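Local coordinates for protein aldehyde dehydrogenase (Trypanosoma brucei, PDB 5MYP) that probably catalyses the NAD+-dependent oxidation of aldehydes to the corresponding carboxylic acids, as a member of the aldehyde dehydrogenase family, at residues V19-C24 with E192-I197; L122-W127 with A188-R193; K293-E298 with T346-I351; E281-M286 with V334-E339; S45-V50 with P79-V84. All coordinates share one frame; numbering follows the deposited sequence.

Contact 1: V19-C24 with E192-I197; sequences VIVSKC and ERFDHI. Unlike the reference sequence in segment 19-24: Val19 (reference Thr).
Val21, on the second turn of helix 16-29, directs both its methyls at the start of segment 192-197, where the aliphatic part of Glu192 and the ring of Phe194 receive them. Its CG2 makes the closest approaches, lying 3.7 Å from Phe194 CZ and 3.8 Å from Glu192 CG. The other branch, CG1, stands anti to the backbone N (chi1 178°) and approaches Glu192 CB at 3.9 Å and Phe194 CE1 at 4.1 Å. Against the ring the valine comes in aslant, at the far end from CB, so that CZ and CE1 meet the methyls. Glu192 is bent at chi2 (-60°), which lays CB and CG against the valine while the carboxylate turns off it. The loop carrying these two side chains leads from helix 183-191 into strand 196-200, the fourth parallel strand along the chain of a Rossmann-type sheet, and helix 16-29 packs on this connection. Phe194 also rests on Val120 and Leu122 of strand 110-124 and on Val149 of strand 147-151, which places its ring between the helix and the sheet. Polar links flank the apolar core: Arg25, one residue beyond segment 19-24, forms a salt bridge with Asp195 and a hydrogen bond with Arg193 O. The guanidinium of Arg193 leads away from the helix to a salt bridge with Glu390 of the second subunit.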
# COMPACT_ATOMS: atom_id res chain seq x y z
N VAL A 19 -7.47 26.78 2.27
CA VAL A 19 -8.11 27.30 1.05
C VAL A 19 -7.55 26.61 -0.19
O VAL A 19 -8.30 26.20 -1.07
CB VAL A 19 -7.95 28.84 0.92
CG1 VAL A 19 -8.59 29.35 -0.37
CG2 VAL A 19 -8.55 29.55 2.13
N ILE A 20 -6.22 26.50 -0.24
CA ILE A 20 -5.51 25.82 -1.34
C ILE A 20 -5.99 24.37 -1.48
O ILE A 20 -6.35 23.94 -2.58
CB ILE A 20 -3.97 25.90 -1.14
CG1 ILE A 20 -3.49 27.34 -1.38
CG2 ILE A 20 -3.23 24.95 -2.08
CD1 ILE A 20 -2.11 27.63 -0.83
N VAL A 21 -6.01 23.63 -0.37
CA VAL A 21 -6.45 22.23 -0.39
C VAL A 21 -7.93 22.12 -0.78
O VAL A 21 -8.29 21.27 -1.59
CB VAL A 21 -6.17 21.49 0.94
CG1 VAL A 21 -6.69 20.05 0.89
CG2 VAL A 21 -4.68 21.49 1.26
N SER A 22 -8.76 22.99 -0.20
CA SER A 22 -10.20 23.01 -0.48
C SER A 22 -10.52 23.26 -1.96
O SER A 22 -11.43 22.65 -2.51
CB SER A 22 -10.89 24.08 0.37
OG SER A 22 -12.26 24.16 0.07
N LYS A 23 -9.77 24.17 -2.58
CA LYS A 23 -9.93 24.46 -4.01
C LYS A 23 -9.59 23.24 -4.88
O LYS A 23 -10.29 22.94 -5.83
CB LYS A 23 -9.08 25.67 -4.44
CG LYS A 23 -9.68 27.01 -4.09
CD LYS A 23 -8.76 28.16 -4.51
CE LYS A 23 -9.30 29.49 -4.01
NZ LYS A 23 -8.27 30.56 -4.05
N CYS A 24 -8.51 22.54 -4.52
CA CYS A 24 -8.14 21.29 -5.20
C CYS A 24 -9.17 20.18 -5.00
O CYS A 24 -9.47 19.43 -5.94
CB CYS A 24 -6.74 20.83 -4.74
SG CYS A 24 -5.40 21.96 -5.21
N GLU A 192 -4.62 18.76 6.76
CA GLU A 192 -5.68 18.71 5.73
C GLU A 192 -5.84 17.28 5.21
O GLU A 192 -4.89 16.49 5.24
CB GLU A 192 -5.36 19.66 4.58
CG GLU A 192 -5.21 21.13 4.97
CD GLU A 192 -6.45 21.71 5.61
OE1 GLU A 192 -7.57 21.40 5.15
OE2 GLU A 192 -6.30 22.48 6.58
N ARG A 193 -7.05 16.97 4.73
CA ARG A 193 -7.38 15.62 4.29
C ARG A 193 -7.01 15.39 2.83
O ARG A 193 -7.51 16.08 1.93
CB ARG A 193 -8.87 15.35 4.48
CG ARG A 193 -9.26 13.93 4.10
CD ARG A 193 -10.67 13.57 4.52
NE ARG A 193 -10.99 12.21 4.10
CZ ARG A 193 -12.16 11.61 4.32
NH1 ARG A 193 -13.13 12.24 4.97
NH2 ARG A 193 -12.35 10.37 3.89
N PHE A 194 -6.13 14.42 2.60
CA PHE A 194 -5.77 13.95 1.26
C PHE A 194 -6.17 12.49 1.11
O PHE A 194 -6.41 11.79 2.10
CB PHE A 194 -4.28 14.11 1.03
CG PHE A 194 -3.83 15.54 1.01
CD1 PHE A 194 -3.95 16.30 -0.15
CD2 PHE A 194 -3.30 16.13 2.15
CE1 PHE A 194 -3.55 17.63 -0.17
CE2 PHE A 194 -2.89 17.46 2.13
CZ PHE A 194 -3.01 18.21 0.98
N ASP A 195 -6.24 12.04 -0.14
CA ASP A 195 -6.58 10.66 -0.45
C ASP A 195 -5.35 9.79 -0.69
O ASP A 195 -5.45 8.56 -0.73
CB ASP A 195 -7.53 10.63 -1.64
CG ASP A 195 -8.80 11.40 -1.35
OD1 ASP A 195 -9.67 10.86 -0.64
OD2 ASP A 195 -8.88 12.58 -1.78
N HIS A 196 -4.19 10.43 -0.84
CA HIS A 196 -2.90 9.77 -0.87
C HIS A 196 -1.81 10.81 -0.57
O HIS A 196 -1.95 11.98 -0.95
CB HIS A 196 -2.62 9.15 -2.24
CG HIS A 196 -1.58 8.07 -2.22
ND1 HIS A 196 -1.90 6.74 -2.21
CD2 HIS A 196 -0.23 8.14 -2.19
CE1 HIS A 196 -0.79 6.02 -2.19
NE2 HIS A 196 0.24 6.85 -2.16
N ILE A 197 -0.75 10.38 0.10
CA ILE A 197 0.42 11.23 0.34
C ILE A 197 1.67 10.50 -0.16
O ILE A 197 1.91 9.35 0.23
CB ILE A 197 0.59 11.58 1.84
CG1 ILE A 197 -0.63 12.35 2.36
CG2 ILE A 197 1.87 12.39 2.07
CD1 ILE A 197 -0.77 12.37 3.87

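Contact 2: L122-W127 with A188-R193; sequences LVIGTW and AVLKER
Leu122 and Leu190 make the tight part of this contact, with Leu122 CD2 only 3.8 Å from Leu190 CD2 and the two side chains crossing at about a right angle. The same Leu190 methyl also meets Ile124 CD1, at 4.1 Å, again crosswise. One branch of one leucine serves two residues that stand two apart on strand 110-124 and point to the same side of the sheet. The looser part lies at Val189. There Leu122 CD1 and Val189 CG2 reach toward each other tip to tip and stop at 4.2 Å; chi1 of 73° sets the valine CG1 between backbone N and carbonyl carbon, leaving CG2 opposite the N and directed at the strand. All four touching residues are buried and no hydrogen bond crosses between the segments, whereas Lys191 is exposed to solvent. Val189 also touches Ile17 of helix 16-29, so it lies between that helix and the strand. Ile124 lies about 10 Å, side chain to side chain, from Glu223, a predicted active-site residue. Strand 176-178, helix 183-191 and strand 196-200 form a beta-alpha-beta unit, with the helix packed on the sheet by its leucine and valine, as in the Rossmann-type coenzyme domain of aldehyde dehydrogenases.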
# COMPACT_ATOMS: atom_id res chain seq x y z
N LEU A 122 -1.23 14.60 -2.02
CA LEU A 122 -0.18 15.49 -1.52
C LEU A 122 1.18 14.91 -1.90
O LEU A 122 1.44 13.74 -1.65
CB LEU A 122 -0.26 15.66 -0.00
CG LEU A 122 0.86 16.45 0.69
CD1 LEU A 122 0.91 17.89 0.20
CD2 LEU A 122 0.69 16.41 2.20
N VAL A 123 2.04 15.74 -2.49
CA VAL A 123 3.42 15.37 -2.81
C VAL A 123 4.36 16.27 -2.03
O VAL A 123 4.36 17.48 -2.23
CB VAL A 123 3.71 15.50 -4.32
CG1 VAL A 123 5.16 15.13 -4.62
CG2 VAL A 123 2.75 14.63 -5.11
N ILE A 124 5.16 15.68 -1.14
CA ILE A 124 6.16 16.42 -0.37
C ILE A 124 7.52 16.13 -0.99
O ILE A 124 7.99 14.99 -0.98
CB ILE A 124 6.14 16.05 1.12
CG1 ILE A 124 4.77 16.36 1.73
CG2 ILE A 124 7.25 16.78 1.88
CD1 ILE A 124 4.54 15.74 3.09
N GLY A 125 8.15 17.16 -1.54
CA GLY A 125 9.41 17.02 -2.25
C GLY A 125 10.61 17.02 -1.32
O GLY A 125 10.49 17.28 -0.13
N THR A 126 11.77 16.73 -1.90
CA THR A 126 13.04 16.79 -1.18
C THR A 126 14.00 17.69 -1.96
O THR A 126 13.70 18.14 -3.07
CB THR A 126 13.61 15.37 -0.90
OG1 THR A 126 14.78 15.48 -0.09
CG2 THR A 126 13.93 14.61 -2.18
N TRP A 127 15.16 17.95 -1.36
CA TRP A 127 16.09 18.99 -1.85
C TRP A 127 17.17 18.50 -2.81
O TRP A 127 17.74 19.30 -3.55
CB TRP A 127 16.76 19.71 -0.67
CG TRP A 127 17.45 18.81 0.30
CD1 TRP A 127 16.95 18.31 1.46
CD2 TRP A 127 18.78 18.28 0.18
NE1 TRP A 127 17.87 17.51 2.08
CE2 TRP A 127 19.01 17.47 1.31
CE3 TRP A 127 19.80 18.42 -0.77
CZ2 TRP A 127 20.21 16.80 1.52
CZ3 TRP A 127 21.00 17.74 -0.58
CH2 TRP A 127 21.19 16.94 0.56
N ALA A 188 1.10 22.09 8.93
CA ALA A 188 -0.23 22.62 8.63
C ALA A 188 -0.91 21.91 7.45
O ALA A 188 -2.10 21.58 7.53
CB ALA A 188 -0.16 24.12 8.37
N VAL A 189 -0.19 21.69 6.36
CA VAL A 189 -0.78 21.01 5.19
C VAL A 189 -1.10 19.54 5.52
O VAL A 189 -2.10 19.02 5.04
CB VAL A 189 0.07 21.16 3.90
CG1 VAL A 189 1.33 20.31 3.94
CG2 VAL A 189 -0.76 20.81 2.67
N LEU A 190 -0.29 18.91 6.37
CA LEU A 190 -0.55 17.54 6.84
C LEU A 190 -1.81 17.36 7.72
O LEU A 190 -2.27 16.22 7.88
CB LEU A 190 0.69 16.97 7.54
CG LEU A 190 1.83 16.54 6.60
CD1 LEU A 190 3.10 16.25 7.38
CD2 LEU A 190 1.46 15.34 5.74
N LYS A 191 -2.34 18.44 8.28
CA LYS A 191 -3.63 18.41 8.97
C LYS A 191 -4.81 18.31 8.00
O LYS A 191 -5.89 17.84 8.38
CB LYS A 191 -3.80 19.64 9.86
CG LYS A 191 -2.81 19.69 11.00
CD LYS A 191 -3.38 20.43 12.21
CE LYS A 191 -3.85 21.83 11.84
NZ LYS A 191 -5.24 21.84 11.29
N GLU A 192 -4.62 18.76 6.76
CA GLU A 192 -5.68 18.71 5.73
C GLU A 192 -5.84 17.28 5.21
O GLU A 192 -4.89 16.49 5.24
CB GLU A 192 -5.36 19.66 4.58
CG GLU A 192 -5.21 21.13 4.97
CD GLU A 192 -6.45 21.71 5.61
OE1 GLU A 192 -7.57 21.40 5.15
OE2 GLU A 192 -6.30 22.48 6.58
N ARG A 193 -7.05 16.97 4.73
CA ARG A 193 -7.38 15.62 4.29
C ARG A 193 -7.01 15.39 2.83
O ARG A 193 -7.51 16.08 1.93
CB ARG A 193 -8.87 15.35 4.48
CG ARG A 193 -9.26 13.93 4.10
CD ARG A 193 -10.67 13.57 4.52
NE ARG A 193 -10.99 12.21 4.10
CZ ARG A 193 -12.16 11.61 4.32
NH1 ARG A 193 -13.13 12.24 4.97
NH2 ARG A 193 -12.35 10.37 3.89

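Contact 3: K293-E298 with T346-I351; sequences KVLKGE and TIAPTI
Both methyls of Leu295 meet Thr346 CG2, and CD2 reaches Ala348 CB as well. CD1 lies 3.8 Å from Thr346 CG2, and CD2 lies 3.7 Å from Ala348 CB and 3.9 Å from Thr346 CG2. The threonine thus offers its methyl rather than its hydroxyl to the leucine, the two side chains meeting at a slant. This follows from chi1 of Thr346 (-57°), which puts CG2 anti to the backbone N and OG1 beside that N, anti to the carbonyl carbon, where it is hydrogen-bonded to Thr344 and Arg66. Thr346 and Ala348 point the same way because they alternate with Ile347, whose side chain turns to helix 319-328. The strand is interrupted at Ala348 and Pro349 and resumes at Thr350, in a sheet that aldehyde dehydrogenases carry in their catalytic domain. Helix 289-296 lies beside that break and stops just after Leu295 in a Schellman motif: Glu298 N bonds to Lys293 O at 2.8 Å, while Gly297, with positive phi, gives a weak bond to Val294 O. Farther out, Thr350 OG1 reaches back to Ala348 O at 2.9 Å, its oxygen standing 36° above the carbonyl plane, which links the break to the strand residue that follows it. Glu339 provides a backbone bond to Ala348 and touches Leu295, and Leu308 of helix 304-309 also packs on the leucine.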
# COMPACT_ATOMS: atom_id res chain seq x y z
N LYS A 293 44.07 19.24 -7.10
CA LYS A 293 45.27 19.98 -6.65
C LYS A 293 44.92 21.25 -5.88
O LYS A 293 45.54 21.54 -4.84
CB LYS A 293 46.18 20.33 -7.83
CG LYS A 293 47.01 19.17 -8.34
CD LYS A 293 47.73 19.56 -9.61
CE LYS A 293 48.94 18.68 -9.88
NZ LYS A 293 49.55 19.04 -11.19
N VAL A 294 43.94 22.01 -6.38
CA VAL A 294 43.50 23.25 -5.74
C VAL A 294 42.83 22.95 -4.40
O VAL A 294 43.11 23.61 -3.40
CB VAL A 294 42.56 24.09 -6.65
CG1 VAL A 294 41.97 25.28 -5.91
CG2 VAL A 294 43.31 24.57 -7.89
N LEU A 295 41.96 21.95 -4.39
CA LEU A 295 41.29 21.51 -3.16
C LEU A 295 42.27 20.97 -2.11
O LEU A 295 42.11 21.25 -0.92
CB LEU A 295 40.22 20.46 -3.48
CG LEU A 295 39.20 20.10 -2.41
CD1 LEU A 295 38.42 21.32 -1.99
CD2 LEU A 295 38.29 19.02 -2.96
N LYS A 296 43.28 20.22 -2.56
CA LYS A 296 44.34 19.71 -1.69
C LYS A 296 45.24 20.81 -1.13
O LYS A 296 45.82 20.64 -0.05
CB LYS A 296 45.21 18.71 -2.45
CG LYS A 296 46.19 17.99 -1.54
CD LYS A 296 45.50 17.42 -0.32
CE LYS A 296 46.49 17.05 0.77
NZ LYS A 296 47.52 16.09 0.27
N GLY A 297 45.37 21.92 -1.86
CA GLY A 297 46.26 23.02 -1.49
C GLY A 297 47.64 22.89 -2.13
O GLY A 297 48.58 23.56 -1.70
N GLU A 298 47.75 22.05 -3.17
CA GLU A 298 49.01 21.84 -3.89
C GLU A 298 49.18 22.77 -5.10
O GLU A 298 50.28 22.88 -5.64
CB GLU A 298 49.12 20.38 -4.34
CG GLU A 298 49.21 19.39 -3.19
CD GLU A 298 49.23 17.93 -3.62
OE1 GLU A 298 48.90 17.63 -4.79
OE2 GLU A 298 49.55 17.07 -2.78
N THR A 346 32.67 21.86 0.23
CA THR A 346 33.23 20.94 -0.75
C THR A 346 33.93 19.82 -0.02
O THR A 346 34.82 20.08 0.80
CB THR A 346 34.23 21.66 -1.67
OG1 THR A 346 33.59 22.77 -2.31
CG2 THR A 346 34.74 20.71 -2.73
N ILE A 347 33.52 18.57 -0.28
CA ILE A 347 34.23 17.38 0.20
C ILE A 347 34.44 16.45 -0.99
O ILE A 347 33.47 15.98 -1.58
CB ILE A 347 33.46 16.63 1.31
CG1 ILE A 347 33.17 17.56 2.50
CG2 ILE A 347 34.23 15.39 1.77
CD1 ILE A 347 32.27 16.94 3.56
N ALA A 348 35.70 16.18 -1.34
CA ALA A 348 36.01 15.28 -2.44
C ALA A 348 35.67 13.83 -2.05
O ALA A 348 35.68 13.50 -0.86
CB ALA A 348 37.47 15.39 -2.84
N PRO A 349 35.38 12.97 -3.05
CA PRO A 349 35.12 11.56 -2.74
C PRO A 349 36.29 10.95 -1.96
O PRO A 349 37.45 11.12 -2.35
CB PRO A 349 34.96 10.90 -4.11
CG PRO A 349 34.58 12.01 -5.02
CD PRO A 349 35.27 13.23 -4.49
N THR A 350 35.96 10.27 -0.87
CA THR A 350 36.95 9.79 0.09
C THR A 350 36.69 8.32 0.39
O THR A 350 35.58 7.96 0.79
CB THR A 350 36.88 10.63 1.38
OG1 THR A 350 37.19 12.00 1.07
CG2 THR A 350 37.84 10.11 2.44
N ILE A 351 37.71 7.50 0.16
CA ILE A 351 37.63 6.05 0.39
C ILE A 351 38.26 5.73 1.74
O ILE A 351 39.43 6.06 1.98
CB ILE A 351 38.37 5.26 -0.71
CG1 ILE A 351 37.87 5.67 -2.11
CG2 ILE A 351 38.20 3.75 -0.49
CD1 ILE A 351 38.64 5.04 -3.25

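Contact 4: E281-M286 with V334-E339; sequences EARKAM and VAVGGE
Arg283 runs outward from its helix with CG anti to the backbone N, stays extended through CD and then bends at chi3 (79°), which brings the edge of its guanidinium to the carboxylate of Glu339. The glutamate bends at chi2 to meet it, and the two groups come from opposite directions, their planes only 15° apart. The grip is end-on and two-pronged: NH1 bonds Glu339 OE2 at 2.9 Å and NH2 bonds Glu339 OE1 at 2.8 Å, both nearly straight at 173°. OE2 uses its syn lone pair; OE1 is also met on the syn side, somewhat tilted from the carboxylate plane. Two parallel bonds of this kind fix the rotation of the guanidinium and would favour the charged forms of both partners. One face of that guanidinium lies against segment 334-339, with Gly337 CA 3.3 Å from Arg283 NH2 and Val336 CG1 3.8 Å from Arg283 NE. The glycine, at positive phi, lets its bare CA come close to the flat group. NH2 has a further hydrogen bond, to Pro349 O, so the same nitrogen also reaches the interruption in strand 346-353. Ala335 and Val336, both facing Ile351 of that strand, form a classic beta bulge at the end of strand 333-336. Around this edge of the sheet, helix 272-287 supplies the arginine, Met248 of helix 240-252 and Leu292 of helix 289-296 pack on it, and Lys296 touches Glu339.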
# COMPACT_ATOMS: atom_id res chain seq x y z
N GLU A 281 41.90 5.97 -9.43
CA GLU A 281 42.09 6.36 -10.84
C GLU A 281 40.81 6.93 -11.45
O GLU A 281 40.87 7.96 -12.13
CB GLU A 281 42.61 5.19 -11.69
CG GLU A 281 44.04 4.76 -11.37
CD GLU A 281 45.04 5.90 -11.45
OE1 GLU A 281 45.04 6.63 -12.46
OE2 GLU A 281 45.82 6.08 -10.49
N ALA A 282 39.68 6.28 -11.19
CA ALA A 282 38.37 6.78 -11.65
C ALA A 282 38.07 8.18 -11.12
O ALA A 282 37.59 9.04 -11.86
CB ALA A 282 37.27 5.81 -11.27
N ARG A 283 38.36 8.40 -9.83
CA ARG A 283 38.14 9.70 -9.19
C ARG A 283 38.95 10.82 -9.85
O ARG A 283 38.40 11.90 -10.11
CB ARG A 283 38.48 9.63 -7.70
CG ARG A 283 38.00 10.82 -6.88
CD ARG A 283 38.48 10.73 -5.44
NE ARG A 283 39.88 11.15 -5.31
CZ ARG A 283 40.36 12.08 -4.47
NH1 ARG A 283 41.66 12.36 -4.48
NH2 ARG A 283 39.57 12.72 -3.60
N LYS A 284 40.23 10.57 -10.09
CA LYS A 284 41.12 11.53 -10.77
C LYS A 284 40.60 11.87 -12.16
O LYS A 284 40.55 13.04 -12.54
CB LYS A 284 42.55 10.98 -10.90
CG LYS A 284 43.31 10.89 -9.59
CD LYS A 284 44.67 10.21 -9.77
CE LYS A 284 45.11 9.47 -8.51
NZ LYS A 284 45.16 10.35 -7.31
N ALA A 285 40.23 10.83 -12.91
CA ALA A 285 39.68 10.99 -14.26
C ALA A 285 38.42 11.86 -14.29
O ALA A 285 38.31 12.77 -15.11
CB ALA A 285 39.39 9.63 -14.87
N MET A 286 37.48 11.60 -13.38
CA MET A 286 36.19 12.30 -13.37
C MET A 286 36.25 13.74 -12.84
O MET A 286 35.54 14.61 -13.35
CB MET A 286 35.14 11.49 -12.60
CG MET A 286 34.77 10.20 -13.30
SD MET A 286 33.56 9.21 -12.40
CE MET A 286 33.73 7.65 -13.25
N VAL A 334 41.92 7.01 5.91
CA VAL A 334 41.71 7.69 4.63
C VAL A 334 42.71 7.11 3.63
O VAL A 334 43.88 7.49 3.60
CB VAL A 334 41.88 9.23 4.74
CG1 VAL A 334 41.80 9.89 3.36
CG2 VAL A 334 40.82 9.81 5.67
N ALA A 335 42.24 6.14 2.83
CA ALA A 335 43.06 5.49 1.81
C ALA A 335 43.18 6.36 0.55
O ALA A 335 44.25 6.41 -0.06
CB ALA A 335 42.49 4.13 1.45
N VAL A 336 42.08 6.99 0.16
CA VAL A 336 42.04 7.89 -0.99
C VAL A 336 41.26 9.15 -0.62
O VAL A 336 40.19 9.06 -0.02
CB VAL A 336 41.37 7.22 -2.22
CG1 VAL A 336 41.32 8.18 -3.41
CG2 VAL A 336 42.10 5.94 -2.60
N GLY A 337 41.81 10.31 -0.95
CA GLY A 337 41.09 11.58 -0.87
C GLY A 337 41.15 12.27 0.48
O GLY A 337 42.23 12.46 1.04
N GLY A 338 39.99 12.66 1.00
CA GLY A 338 39.89 13.39 2.26
C GLY A 338 40.04 14.90 2.14
O GLY A 338 40.06 15.60 3.15
N GLU A 339 40.08 15.41 0.91
CA GLU A 339 40.27 16.84 0.67
C GLU A 339 38.93 17.55 0.86
O GLU A 339 37.89 17.03 0.43
CB GLU A 339 40.79 17.12 -0.74
CG GLU A 339 42.01 16.30 -1.16
CD GLU A 339 41.66 15.01 -1.89
OE1 GLU A 339 40.52 14.51 -1.73
OE2 GLU A 339 42.52 14.48 -2.63

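Contact 5: S45-V50 with P79-V84; sequences SLLNLV and PLRNEV
Leu47 meets Val84 and Arg81 across two nearly antiparallel helical segments: the axes of 45-50 and 79-84 pass 9.9 Å apart at closest approach, with 165° between their directions. The apolar contacts form two levels. At one, Leu47 CB rests on Val84 CG1 at 3.7 Å; that methyl stands anti to the valine backbone N (chi1 178°), which turns it onto the root of the leucine rather than onto its branches. At the other, one helical turn along, Val50 CG2 faces Leu80 CD1 at a looser 4.4 Å. A second kind of contact uses the hydrocarbon part of a charged residue. Leu47 CD1 lies 3.8 Å from Arg81 CG, the two side chains meeting at a slant, and the arginine then bends at chi3 (77°) and carries its guanidinium away from the helix pair. Its NH1 makes a weak hydrogen bond to Leu488 O of the second subunit. Polar links thus lie outside the interface: Glu83, on another side of its helix, is hydrogen-bonded to Gln136 and to Gly446 N, and no hydrogen bond joins the two segments. Further apolar cover comes from helix 132-143, which places Leu135 on Leu80 and Leu139 on both Leu46 and Val84, while Leu167 of helix 157-170 touches Leu46. With aliphatic groups alone meeting across the gap, the helices are held within this contact by dispersion and burial of carbon, so the fit probably rests on shape rather than on directional bonds.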
# COMPACT_ATOMS: atom_id res chain seq x y z
N SER A 45 1.13 20.10 -21.00
CA SER A 45 1.50 21.41 -20.44
C SER A 45 2.67 21.32 -19.48
O SER A 45 3.52 22.20 -19.45
CB SER A 45 0.31 22.06 -19.74
OG SER A 45 -0.82 22.14 -20.59
N LEU A 46 2.72 20.25 -18.68
CA LEU A 46 3.87 19.99 -17.79
C LEU A 46 5.13 19.61 -18.58
O LEU A 46 6.24 19.95 -18.17
CB LEU A 46 3.53 18.93 -16.73
CG LEU A 46 2.59 19.43 -15.64
CD1 LEU A 46 2.09 18.29 -14.77
CD2 LEU A 46 3.25 20.50 -14.77
N LEU A 47 4.98 18.91 -19.70
CA LEU A 47 6.09 18.71 -20.64
C LEU A 47 6.62 20.05 -21.13
O LEU A 47 7.84 20.29 -21.13
CB LEU A 47 5.68 17.83 -21.83
CG LEU A 47 6.72 17.55 -22.92
CD1 LEU A 47 7.97 16.93 -22.35
CD2 LEU A 47 6.11 16.64 -23.97
N ASN A 48 5.71 20.94 -21.53
CA ASN A 48 6.08 22.30 -21.94
C ASN A 48 6.76 23.08 -20.81
O ASN A 48 7.74 23.78 -21.05
CB ASN A 48 4.86 23.09 -22.46
CG ASN A 48 4.24 22.49 -23.72
OD1 ASN A 48 3.09 22.79 -24.06
ND2 ASN A 48 4.99 21.64 -24.41
N LEU A 49 6.26 22.93 -19.58
CA LEU A 49 6.90 23.53 -18.39
C LEU A 49 8.38 23.15 -18.31
O LEU A 49 9.24 24.02 -18.11
CB LEU A 49 6.18 23.11 -17.10
CG LEU A 49 6.85 23.37 -15.74
CD1 LEU A 49 7.00 24.86 -15.49
CD2 LEU A 49 6.05 22.74 -14.61
N VAL A 50 8.68 21.87 -18.47
CA VAL A 50 10.05 21.37 -18.37
C VAL A 50 10.88 21.81 -19.59
O VAL A 50 11.96 22.36 -19.42
CB VAL A 50 10.09 19.83 -18.20
CG1 VAL A 50 11.53 19.31 -18.24
CG2 VAL A 50 9.41 19.43 -16.89
N PRO A 79 14.88 12.27 -17.55
CA PRO A 79 13.91 11.37 -16.91
C PRO A 79 12.49 11.93 -16.80
O PRO A 79 11.53 11.18 -16.99
CB PRO A 79 14.51 11.14 -15.51
CG PRO A 79 15.97 11.26 -15.73
CD PRO A 79 16.13 12.34 -16.77
N LEU A 80 12.36 13.22 -16.51
CA LEU A 80 11.05 13.88 -16.49
C LEU A 80 10.39 13.89 -17.87
O LEU A 80 9.20 13.60 -17.97
CB LEU A 80 11.15 15.30 -15.93
CG LEU A 80 11.30 15.42 -14.41
CD1 LEU A 80 11.55 16.86 -14.03
CD2 LEU A 80 10.09 14.87 -13.68
N ARG A 81 11.15 14.21 -18.90
CA ARG A 81 10.64 14.19 -20.28
C ARG A 81 10.15 12.80 -20.67
O ARG A 81 9.04 12.66 -21.20
CB ARG A 81 11.72 14.66 -21.27
CG ARG A 81 11.20 14.89 -22.68
CD ARG A 81 12.33 15.22 -23.63
NE ARG A 81 13.07 14.01 -24.01
CZ ARG A 81 14.22 13.99 -24.67
NH1 ARG A 81 14.83 15.13 -25.03
NH2 ARG A 81 14.79 12.83 -24.96
N ASN A 82 10.95 11.78 -20.38
CA ASN A 82 10.58 10.39 -20.65
C ASN A 82 9.35 9.95 -19.86
O ASN A 82 8.52 9.20 -20.39
CB ASN A 82 11.76 9.45 -20.35
CG ASN A 82 12.95 9.67 -21.28
OD1 ASN A 82 12.81 10.22 -22.37
ND2 ASN A 82 14.12 9.25 -20.83
N GLU A 83 9.23 10.41 -18.62
CA GLU A 83 8.06 10.11 -17.78
C GLU A 83 6.77 10.67 -18.38
O GLU A 83 5.76 9.97 -18.43
CB GLU A 83 8.25 10.65 -16.36
CG GLU A 83 7.21 10.19 -15.35
CD GLU A 83 7.35 8.74 -14.94
OE1 GLU A 83 8.38 8.10 -15.24
OE2 GLU A 83 6.41 8.22 -14.29
N VAL A 84 6.80 11.92 -18.83
CA VAL A 84 5.62 12.54 -19.44
C VAL A 84 5.23 11.78 -20.71
O VAL A 84 4.05 11.46 -20.90
CB VAL A 84 5.80 14.03 -19.80
CG1 VAL A 84 4.53 14.55 -20.48
CG2 VAL A 84 6.08 14.87 -18.56

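Contacts 1 and 2 lie side by side, centres 9 Å apart, sharing Glu192 and Arg193 and reaching the same Rossmann-type sheet through neighbouring strands 196-200 and 110-124. Contact 5 is nested in the chain between the two segments of contact 1 and closes before contact 2 opens; its centre is about 24 Å from that of contact 1. Contacts 3 and 4 follow later, their centres 8 Å apart, their segments alternating along the chain on consecutive helices 272-287 and 289-296 and neighbouring strands of the second sheet. About 47 Å separates the centres of contacts 1 and 3, on opposite sides of the chain's centre, in keeping with separate coenzyme and catalytic domains.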